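Local atomic coordinates of tRNA (guanine(9)-N1)-methyltransferase (Schizosaccharomyces pombe, PDB entry 4JWH), a protein that transfers a methyl group from S-adenosyl-L-methionine to N1 of guanosine 9 in cytoplasmic tRNA, leaving N1-methylguanosine and S-adenosyl-L-homocysteine. Residues L108-D113 / T147-R152; N122-Q127 / I211-D216; Y191-S196 / L223-A228. All blocks are in the same frame, centred on the assembly; numbering follows the deposited sequence.

Contact 1. Residues L108-D113 / T147-R152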
loop_
_atom_site.group_PDB
_atom_site.type_symbol
_atom_site.label_atom_id
_atom_site.label_comp_id
_atom_site.label_asym_id
_atom_site.label_seq_id
_atom_site.Cartn_x
_atom_site.Cartn_y
_atom_site.Cartn_z
ATOM N N LEU A 108 -4.488 1.304 -2.206
ATOM C CA LEU A 108 -3.696 0.907 -3.356
ATOM C C LEU A 108 -4.169 1.708 -4.577
ATOM O O LEU A 108 -5.330 1.559 -5.041
ATOM C CB LEU A 108 -3.754 -0.607 -3.576
ATOM C CG LEU A 108 -3.548 -1.476 -2.325
ATOM C CD1 LEU A 108 -3.624 -2.963 -2.628
ATOM C CD2 LEU A 108 -2.255 -1.113 -1.542
ATOM N N ASP A 109 -3.287 2.598 -5.056
ATOM C CA ASP A 109 -3.600 3.464 -6.181
ATOM C C ASP A 109 -3.341 2.662 -7.451
ATOM O O ASP A 109 -2.197 2.507 -7.880
ATOM C CB ASP A 109 -2.740 4.737 -6.160
ATOM C CG ASP A 109 -2.898 5.593 -7.417
ATOM O OD1 ASP A 109 -3.886 5.445 -8.180
ATOM O OD2 ASP A 109 -2.042 6.471 -7.617
ATOM N N CYS A 110 -4.415 2.151 -8.042
ATOM C CA CYS A 110 -4.274 1.265 -9.182
ATOM C C CYS A 110 -4.466 1.978 -10.511
ATOM O O CYS A 110 -5.035 1.414 -11.423
ATOM C CB CYS A 110 -5.239 0.068 -9.073
ATOM S SG CYS A 110 -5.029 -0.981 -7.613
ATOM N N ALA A 111 -3.947 3.190 -10.628
ATOM C CA ALA A 111 -4.078 3.989 -11.842
ATOM C C ALA A 111 -3.047 3.747 -12.929
ATOM O O ALA A 111 -3.047 4.471 -13.934
ATOM C CB ALA A 111 -4.099 5.501 -11.478
ATOM N N PHE A 112 -2.180 2.743 -12.774
ATOM C CA PHE A 112 -0.986 2.641 -13.670
ATOM C C PHE A 112 -0.963 1.401 -14.584
ATOM O O PHE A 112 0.092 1.010 -15.083
ATOM C CB PHE A 112 0.316 2.698 -12.850
ATOM C CG PHE A 112 0.311 3.753 -11.793
ATOM C CD1 PHE A 112 0.508 5.099 -12.130
ATOM C CD2 PHE A 112 0.082 3.413 -10.462
ATOM C CE1 PHE A 112 0.475 6.090 -11.146
ATOM C CE2 PHE A 112 0.058 4.385 -9.480
ATOM C CZ PHE A 112 0.253 5.732 -9.819
ATOM N N ASP A 113 -2.129 0.780 -14.760
ATOM C CA ASP A 113 -2.314 -0.393 -15.641
ATOM C C ASP A 113 -1.543 -0.234 -16.970
ATOM O O ASP A 113 -0.818 -1.133 -17.393
ATOM C CB ASP A 113 -3.818 -0.576 -15.928
ATOM C CG ASP A 113 -4.239 -2.033 -16.054
ATOM O OD1 ASP A 113 -4.341 -2.486 -17.217
ATOM O OD2 ASP A 113 -4.506 -2.703 -15.012
ATOM N N THR A 147 -8.128 1.763 -5.559
ATOM C CA THR A 147 -8.770 2.824 -6.352
ATOM C C THR A 147 -8.297 2.831 -7.813
ATOM O O THR A 147 -7.208 2.331 -8.118
ATOM C CB THR A 147 -8.605 4.237 -5.678
ATOM O OG1 THR A 147 -7.210 4.548 -5.521
ATOM C CG2 THR A 147 -9.293 4.278 -4.297
ATOM N N ASN A 148 -9.094 3.424 -8.695
ATOM C CA ASN A 148 -9.007 3.196 -10.147
ATOM C C ASN A 148 -8.886 1.708 -10.452
ATOM O O ASN A 148 -8.145 1.331 -11.337
ATOM C CB ASN A 148 -7.825 3.936 -10.791
ATOM C CG ASN A 148 -8.048 5.431 -10.887
ATOM O OD1 ASN A 148 -7.519 6.192 -10.088
ATOM N ND2 ASN A 148 -8.813 5.857 -11.882
ATOM N N PHE A 149 -9.544 0.863 -9.672
ATOM C CA PHE A 149 -9.446 -0.594 -9.887
ATOM C C PHE A 149 -10.234 -1.039 -11.122
ATOM O O PHE A 149 -11.434 -0.813 -11.200
ATOM C CB PHE A 149 -9.867 -1.372 -8.643
ATOM C CG PHE A 149 -9.499 -2.840 -8.692
ATOM C CD1 PHE A 149 -10.460 -3.797 -8.977
ATOM C CD2 PHE A 149 -8.176 -3.257 -8.487
ATOM C CE1 PHE A 149 -10.117 -5.163 -9.038
ATOM C CE2 PHE A 149 -7.828 -4.596 -8.555
ATOM C CZ PHE A 149 -8.797 -5.555 -8.842
ATOM N N GLY A 150 -9.547 -1.659 -12.082
ATOM C CA GLY A 150 -10.152 -2.091 -13.334
ATOM C C GLY A 150 -9.114 -2.619 -14.299
ATOM O O GLY A 150 -7.997 -3.009 -13.891
ATOM N N GLY A 151 -9.478 -2.664 -15.577
ATOM C CA GLY A 151 -8.530 -3.051 -16.633
ATOM C C GLY A 151 -7.928 -4.434 -16.408
ATOM O O GLY A 151 -8.573 -5.310 -15.862
ATOM N N ARG A 152 -6.674 -4.594 -16.815
ATOM C CA ARG A 152 -6.009 -5.882 -16.865
ATOM C C ARG A 152 -5.711 -6.430 -15.487
ATOM O O ARG A 152 -5.651 -7.651 -15.287
ATOM C CB ARG A 152 -4.725 -5.775 -17.689
ATOM C CG ARG A 152 -4.949 -5.760 -19.203
ATOM C CD ARG A 152 -3.595 -5.686 -19.894
ATOM N NE ARG A 152 -2.882 -4.493 -19.465
ATOM C CZ ARG A 152 -1.570 -4.404 -19.286
ATOM N NH1 ARG A 152 -0.763 -5.440 -19.466
ATOM N NH2 ARG A 152 -1.061 -3.257 -18.906
HETATM O O HOH W 1 -6.421 6.010 -7.685
HETATM O O HOH W 2 -6.212 -1.208 -12.208
#

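Contact 2. Residues N122-Q127 / I211-D216. With SAH (S-adenosyl-L-homocysteine), chain C.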
loop_
_atom_site.group_PDB
_atom_site.type_symbol
_atom_site.label_atom_id
_atom_site.label_comp_id
_atom_site.label_asym_id
_atom_site.label_seq_id
_atom_site.Cartn_x
_atom_site.Cartn_y
_atom_site.Cartn_z
ATOM N N ASN A 122 0.651 -9.449 -13.566
ATOM C CA ASN A 122 0.558 -10.713 -12.836
ATOM C C ASN A 122 1.186 -10.611 -11.442
ATOM O O ASN A 122 0.558 -10.992 -10.444
ATOM C CB ASN A 122 1.190 -11.869 -13.632
ATOM C CG ASN A 122 0.463 -12.145 -14.952
ATOM O OD1 ASN A 122 -0.496 -11.457 -15.321
ATOM N ND2 ASN A 122 0.940 -13.147 -15.677
ATOM N N SER A 123 2.404 -10.075 -11.379
ATOM C CA SER A 123 3.054 -9.842 -10.088
ATOM C C SER A 123 2.248 -8.903 -9.157
ATOM O O SER A 123 2.055 -9.206 -7.975
ATOM C CB SER A 123 4.482 -9.343 -10.288
ATOM O OG SER A 123 4.934 -8.706 -9.101
ATOM N N LEU A 124 1.775 -7.778 -9.691
ATOM C CA LEU A 124 0.953 -6.834 -8.922
ATOM C C LEU A 124 -0.278 -7.534 -8.336
ATOM O O LEU A 124 -0.640 -7.380 -7.179
ATOM C CB LEU A 124 0.547 -5.644 -9.812
ATOM C CG LEU A 124 -0.329 -4.594 -9.101
ATOM C CD1 LEU A 124 0.447 -3.961 -7.902
ATOM C CD2 LEU A 124 -0.752 -3.553 -10.099
ATOM N N CYS A 125 -0.906 -8.370 -9.132
ATOM C CA CYS A 125 -2.088 -9.043 -8.661
ATOM C C CYS A 125 -1.809 -9.955 -7.428
ATOM O O CYS A 125 -2.565 -9.981 -6.457
ATOM C CB CYS A 125 -2.668 -9.822 -9.821
ATOM S SG CYS A 125 -4.067 -10.754 -9.332
ATOM N N GLN A 126 -0.696 -10.690 -7.482
ATOM C CA GLN A 126 -0.199 -11.473 -6.339
ATOM C C GLN A 126 0.046 -10.542 -5.137
ATOM O O GLN A 126 -0.325 -10.836 -4.007
ATOM C CB GLN A 126 1.073 -12.236 -6.768
ATOM C CG GLN A 126 1.999 -12.731 -5.650
ATOM C CD GLN A 126 3.189 -13.527 -6.195
ATOM O OE1 GLN A 126 4.334 -13.044 -6.209
ATOM N NE2 GLN A 126 2.917 -14.746 -6.660
ATOM N N GLN A 127 0.623 -9.387 -5.408
ATOM C CA GLN A 127 0.932 -8.427 -4.337
ATOM C C GLN A 127 -0.304 -7.830 -3.692
ATOM O O GLN A 127 -0.314 -7.645 -2.468
ATOM C CB GLN A 127 1.838 -7.340 -4.867
ATOM C CG GLN A 127 3.201 -7.874 -5.162
ATOM C CD GLN A 127 4.159 -6.835 -5.648
ATOM O OE1 GLN A 127 4.088 -5.675 -5.257
ATOM N NE2 GLN A 127 5.110 -7.252 -6.469
ATOM N N ILE A 211 -0.393 3.752 -1.341
ATOM C CA ILE A 211 0.700 2.996 -1.983
ATOM C C ILE A 211 0.446 2.964 -3.493
ATOM O O ILE A 211 -0.675 2.635 -3.930
ATOM C CB ILE A 211 0.792 1.551 -1.432
ATOM C CG1 ILE A 211 0.880 1.576 0.113
ATOM C CG2 ILE A 211 1.976 0.800 -2.081
ATOM C CD1 ILE A 211 0.701 0.225 0.797
ATOM N N GLY A 212 1.458 3.326 -4.293
ATOM C CA GLY A 212 1.372 3.125 -5.754
ATOM C C GLY A 212 1.259 1.662 -6.159
ATOM O O GLY A 212 2.146 0.859 -5.870
ATOM N N ALA A 213 0.174 1.289 -6.833
ATOM C CA ALA A 213 0.019 -0.119 -7.219
ATOM C C ALA A 213 0.680 -0.292 -8.579
ATOM O O ALA A 213 0.029 -0.212 -9.627
ATOM C CB ALA A 213 -1.456 -0.559 -7.248
ATOM N N ILE A 214 1.990 -0.512 -8.540
ATOM C CA ILE A 214 2.780 -0.680 -9.752
ATOM C C ILE A 214 4.043 -1.519 -9.501
ATOM O O ILE A 214 4.714 -1.384 -8.481
ATOM C CB ILE A 214 3.150 0.706 -10.394
ATOM C CG1 ILE A 214 3.830 0.508 -11.773
ATOM C CG2 ILE A 214 3.972 1.579 -9.425
ATOM C CD1 ILE A 214 4.081 1.778 -12.550
ATOM N N VAL A 215 4.328 -2.410 -10.435
ATOM C CA VAL A 215 5.528 -3.218 -10.442
ATOM C C VAL A 215 6.375 -2.765 -11.629
ATOM O O VAL A 215 6.100 -3.128 -12.776
ATOM C CB VAL A 215 5.155 -4.714 -10.569
ATOM C CG1 VAL A 215 6.394 -5.606 -10.782
ATOM C CG2 VAL A 215 4.383 -5.143 -9.332
ATOM N N ASP A 216 7.355 -1.915 -11.352
ATOM C CA ASP A 216 8.143 -1.298 -12.414
ATOM C C ASP A 216 9.653 -1.487 -12.237
ATOM O O ASP A 216 10.412 -1.152 -13.134
ATOM C CB ASP A 216 7.713 0.183 -12.565
ATOM C CG ASP A 216 8.243 1.077 -11.457
ATOM O OD1 ASP A 216 8.355 0.600 -10.317
ATOM O OD2 ASP A 216 8.540 2.268 -11.717
HETATM N N SAH C . 8.742 4.158 -9.524
HETATM C CA SAH C . 7.553 3.781 -8.776
HETATM C CB SAH C . 7.841 2.373 -8.189
HETATM C CG SAH C . 7.326 2.243 -6.816
HETATM S SD SAH C . 7.310 0.776 -5.862
HETATM C C SAH C . 7.166 4.970 -7.907
HETATM O O SAH C . 6.653 4.930 -6.830
HETATM O OXT SAH C . 7.318 6.074 -8.338
HETATM C "C5'" SAH C . 5.620 0.672 -5.430
HETATM C "C4'" SAH C . 5.116 1.541 -4.283
HETATM O "O4'" SAH C . 5.641 1.170 -3.045
HETATM C "C3'" SAH C . 5.358 3.052 -4.388
HETATM O "O3'" SAH C . 4.433 3.692 -5.217
HETATM C "C2'" SAH C . 5.299 3.517 -2.975
HETATM O "O2'" SAH C . 3.968 3.768 -2.657
HETATM C "C1'" SAH C . 5.833 2.307 -2.255
HETATM N N9 SAH C . 7.234 2.453 -1.825
HETATM C C8 SAH C . 8.241 1.717 -2.204
HETATM N N7 SAH C . 9.352 2.037 -1.595
HETATM C C5 SAH C . 9.055 2.987 -0.765
HETATM C C6 SAH C . 9.767 3.810 0.215
HETATM N N6 SAH C . 11.051 3.649 0.406
HETATM N N1 SAH C . 9.083 4.708 0.881
HETATM C C2 SAH C . 7.786 4.874 0.692
HETATM N N3 SAH C . 7.084 4.191 -0.175
HETATM C C4 SAH C . 7.644 3.244 -0.918
HETATM O O HOH W 3 5.583 -3.523 -6.474
#

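Contact 3. Residues Y191-S196 / L223-A228. With SAH (S-adenosyl-L-homocysteine), chain C.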
loop_
_atom_site.group_PDB
_atom_site.type_symbol
_atom_site.label_atom_id
_atom_site.label_comp_id
_atom_site.label_asym_id
_atom_site.label_seq_id
_atom_site.Cartn_x
_atom_site.Cartn_y
_atom_site.Cartn_z
ATOM N N TYR A 191 0.700 10.318 0.175
ATOM C CA TYR A 191 1.172 9.367 -0.814
ATOM C C TYR A 191 2.601 8.932 -0.439
ATOM O O TYR A 191 3.537 9.735 -0.430
ATOM C CB TYR A 191 1.145 9.992 -2.215
ATOM C CG TYR A 191 0.934 8.997 -3.350
ATOM C CD1 TYR A 191 -0.065 9.210 -4.288
ATOM C CD2 TYR A 191 1.771 7.875 -3.516
ATOM C CE1 TYR A 191 -0.275 8.328 -5.342
ATOM C CE2 TYR A 191 1.562 6.961 -4.567
ATOM C CZ TYR A 191 0.513 7.211 -5.465
ATOM O OH TYR A 191 0.256 6.398 -6.519
ATOM N N LEU A 192 2.750 7.653 -0.128
ATOM C CA LEU A 192 4.060 7.075 0.180
ATOM C C LEU A 192 4.915 6.976 -1.095
ATOM O O LEU A 192 4.473 6.420 -2.099
ATOM C CB LEU A 192 3.861 5.704 0.823
ATOM C CG LEU A 192 3.171 5.807 2.212
ATOM C CD1 LEU A 192 2.834 4.463 2.769
ATOM C CD2 LEU A 192 4.082 6.556 3.220
ATOM N N SER A 193 6.125 7.534 -1.047
ATOM C CA SER A 193 7.056 7.477 -2.181
ATOM C C SER A 193 8.518 7.430 -1.698
ATOM O O SER A 193 8.911 8.215 -0.837
ATOM C CB SER A 193 6.827 8.678 -3.140
ATOM O OG SER A 193 7.892 8.848 -4.082
ATOM N N ALA A 194 9.316 6.528 -2.258
ATOM C CA ALA A 194 10.745 6.501 -1.929
ATOM C C ALA A 194 11.472 7.815 -2.299
ATOM O O ALA A 194 12.527 8.126 -1.758
ATOM C CB ALA A 194 11.412 5.301 -2.580
ATOM N N ASP A 195 10.879 8.580 -3.208
ATOM C CA ASP A 195 11.448 9.823 -3.754
ATOM C C ASP A 195 11.110 11.100 -2.982
ATOM O O ASP A 195 11.620 12.179 -3.309
ATOM C CB ASP A 195 11.038 9.952 -5.228
ATOM C CG ASP A 195 11.432 8.699 -6.056
ATOM O OD1 ASP A 195 12.594 8.246 -5.926
ATOM O OD2 ASP A 195 10.597 8.147 -6.822
ATOM N N SER A 196 10.266 10.987 -1.952
ATOM C CA SER A 196 9.894 12.134 -1.140
ATOM C C SER A 196 11.102 12.698 -0.393
ATOM O O SER A 196 12.008 11.951 -0.028
ATOM C CB SER A 196 8.819 11.747 -0.139
ATOM O OG SER A 196 8.279 12.883 0.517
ATOM N N LEU A 223 7.650 8.849 -10.361
ATOM C CA LEU A 223 6.281 8.728 -10.874
ATOM C C LEU A 223 5.271 9.138 -9.797
ATOM O O LEU A 223 4.452 10.079 -9.971
ATOM C CB LEU A 223 6.028 7.299 -11.361
ATOM C CG LEU A 223 4.614 6.904 -11.821
ATOM C CD1 LEU A 223 4.341 7.341 -13.249
ATOM C CD2 LEU A 223 4.440 5.405 -11.683
ATOM N N CYS A 224 5.312 8.433 -8.678
ATOM C CA CYS A 224 4.291 8.677 -7.643
ATOM C C CYS A 224 4.502 10.024 -6.984
ATOM O O CYS A 224 3.544 10.766 -6.719
ATOM C CB CYS A 224 4.209 7.507 -6.647
ATOM S SG CYS A 224 3.601 6.028 -7.513
ATOM N N GLN A 225 5.774 10.374 -6.777
ATOM C CA GLN A 225 6.075 11.678 -6.238
ATOM C C GLN A 225 5.453 12.761 -7.127
ATOM O O GLN A 225 4.881 13.718 -6.616
ATOM C CB GLN A 225 7.595 11.877 -6.052
ATOM C CG GLN A 225 8.019 13.281 -5.527
ATOM C CD GLN A 225 7.583 13.572 -4.075
ATOM O OE1 GLN A 225 7.476 12.676 -3.252
ATOM N NE2 GLN A 225 7.349 14.841 -3.772
ATOM N N ASN A 226 5.551 12.601 -8.447
ATOM C CA ASN A 226 5.079 13.650 -9.371
ATOM C C ASN A 226 3.579 13.783 -9.366
ATOM O O ASN A 226 3.025 14.868 -9.441
ATOM C CB ASN A 226 5.536 13.347 -10.806
ATOM C CG ASN A 226 6.993 13.739 -11.043
ATOM O OD1 ASN A 226 7.524 14.580 -10.339
ATOM N ND2 ASN A 226 7.653 13.076 -11.992
ATOM N N LYS A 227 2.927 12.642 -9.304
ATOM C CA LYS A 227 1.491 12.558 -9.340
ATOM C C LYS A 227 0.895 13.269 -8.122
ATOM O O LYS A 227 0.019 14.109 -8.260
ATOM C CB LYS A 227 1.067 11.085 -9.373
ATOM C CG LYS A 227 -0.459 10.917 -9.296
ATOM C CD LYS A 227 -0.881 9.500 -9.445
ATOM C CE LYS A 227 -2.402 9.432 -9.401
ATOM N NZ LYS A 227 -2.813 8.051 -9.725
ATOM N N ALA A 228 1.411 12.950 -6.938
ATOM C CA ALA A 228 0.886 13.517 -5.693
ATOM C C ALA A 228 1.184 15.017 -5.581
ATOM O O ALA A 228 0.313 15.774 -5.138
ATOM C CB ALA A 228 1.418 12.756 -4.457
HETATM N N SAH C . 8.742 4.158 -9.524
HETATM C CA SAH C . 7.553 3.781 -8.776
HETATM C CB SAH C . 7.841 2.373 -8.189
HETATM C CG SAH C . 7.326 2.243 -6.816
HETATM S SD SAH C . 7.310 0.776 -5.862
HETATM C C SAH C . 7.166 4.970 -7.907
HETATM O O SAH C . 6.653 4.930 -6.830
HETATM O OXT SAH C . 7.318 6.074 -8.338
HETATM C "C5'" SAH C . 5.620 0.672 -5.430
HETATM C "C4'" SAH C . 5.116 1.541 -4.283
HETATM O "O4'" SAH C . 5.641 1.170 -3.045
HETATM C "C3'" SAH C . 5.358 3.052 -4.388
HETATM O "O3'" SAH C . 4.433 3.692 -5.217
HETATM C "C2'" SAH C . 5.299 3.517 -2.975
HETATM O "O2'" SAH C . 3.968 3.768 -2.657
HETATM C "C1'" SAH C . 5.833 2.307 -2.255
HETATM N N9 SAH C . 7.234 2.453 -1.825
HETATM C C8 SAH C . 8.241 1.717 -2.204
HETATM N N7 SAH C . 9.352 2.037 -1.595
HETATM C C5 SAH C . 9.055 2.987 -0.765
HETATM C C6 SAH C . 9.767 3.810 0.215
HETATM N N6 SAH C . 11.051 3.649 0.406
HETATM N N1 SAH C . 9.083 4.708 0.881
HETATM C C2 SAH C . 7.786 4.874 0.692
HETATM N N3 SAH C . 7.084 4.191 -0.175
HETATM C C4 SAH C . 7.644 3.244 -0.918
HETATM O O HOH W 4 7.944 8.310 -6.816
#

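Contact 1. Residues L108-D113 / T147-R152
D109 and T147 pair as neighbours in two parallel strands. The N-H of T147 gives to O of L108 at 2.9 Å, and the N-H of C110 gives to O of T147. One water ties three side chains: it donates to OD1 of D109 and to OD1 of N148, and accepts a hydrogen bond from OG1 of T147 at 2.7 Å. The carboxylate of D109 and the amide of N148 lie side by side, their planes 46° apart; OD2 of D109 is hydrogen-bonded to Y191 OH and salt-bridged to K227 NZ. C110 brings its SG to the edge of the F149 ring, 4.0 Å from CD2 and in its plane.

D113 reaches the start of helix 151-161. Its OD1 accepts the backbone N-H of R152 at 3.2 Å, on the syn side but 29° out of the carboxylate plane; R152 NE forms a salt bridge to the same oxygen, its hydrogen bond there weak. R152 folds back this way because its chain bends at chi3 (-59°). OD2 of D113 takes the N-H of L153, and NH2 of R152 is held by O of M116. Strands 105-109 and 143-147 are adjacent in the parallel sheet of the SPOUT methyltransferase fold.

Contact 2. Residues N122-Q127 / I211-D216
L124 reaches from helix 118-137 to the loop that follows strand 208-212. Its CB lies 3.9 Å from CG2 of V215; CG is anti to the backbone N (chi1 180°), which carries the fork of the side chain onward to A213. There CD1 rests 4.0 Å from CB of A213 and also against the peptide joining A213 to I214, while CD2 comes to 3.5 Å from O of A213. A213 is the centre of an inverse gamma turn, whose bond from I214 N to G212 O is weak.

V215 meets the helix with its CG2, which sits among OG of S123, the backbone N of L124 and NE2 of Q127, the last at 3.6 Å. Q127 crosses V215 obliquely with its chain extended beyond CG, and a water spans from its OE1 to O of I214, donating to both. No direct hydrogen bond joins the two segments.

In this SPOUT methyltransferase domain the end of strand 208-212 and the loop after it also serve the cofactor, at the C-terminal end of a parallel-sheet strand. The N-H of G212 gives to O2' of S-adenosyl-L-homocysteine at 3.0 Å. CG2 of I211 also borders the ribose. OD2 of D216, the proton acceptor of the reaction, accepts a hydrogen bond from the ligand's amino N at 2.9 Å and another from the N-H of Y220. With an alanine here, these two donors would probably lose their shared acceptor, and the reaction its proton acceptor. L153 and V254 also pack on L124.

Contact 3. Residues Y191-S196 / L223-A228
This is a buried packing of a strand end on the first turns of a helix: strand 189-192 and the turn after it lie against helix 223-231, and S-adenosyl-L-homocysteine touches both. Y191 and C224 carry much of it. CE2 of Y191 comes to 3.4 Å from CB of C224, and SG of C224 stands obliquely to the ring, 4.7 Å from its centroid. One turn further, CB of A228 packs against CB of Y191 at 3.6 Å. With CG anti to the backbone N (chi1 -151°), the ring lies along the helix, and its OH is hydrogen-bonded to D109 OD2.

Beyond the strand, S193 begins a type I turn that ends at S196, and its OG accepts the N-H of D195, an ST turn. CB of Q225 packs against S193 OG and CB of D195. The Q225 chain then bends at chi2 (68°), which brings OE1 to 3.3 Å from CA of S196; the hydroxyl of T235 is hydrogen-bonded to this OE1 and to OG of S196.

The ligand is held from both segments. O2' of its ribose donates to O of L192 at 2.8 Å, while OXT accepts the N-H of C224 at 3.1 Å, almost straight at 171°. A water donates to OXT and to OD2 of D195, and accepts from OG of S193 and N of Q225. The cofactor carboxylate is thus met by N-H at the start of a helix, which would be expected to favour its negative charge, and D195 is linked to it through water.

In the fold
Contacts 1 and 2 meet where strands 105-109 and 208-212 run side by side, in two probable backbone hydrogen bonds, D109 N to I211 O at 2.8 Å and A213 N to D109 O at 2.9 Å, while C110 SG packs on A213 CB at 3.6 Å. D109 also ties contact 1 to contact 3, its OD2 lying 2.5 Å from Y191 OH and 2.7 Å from K227 NZ; its side chain is about 7 Å from the bound S-adenosyl-L-homocysteine. Contacts 2 and 3 both touch this ligand, contact 2 bringing D216, the proton acceptor, and contact 3 C224; they meet beside it, G212 CA lying 3.5 Å from Y191 OH and I214 CD1 3.7 Å from L223 CD2.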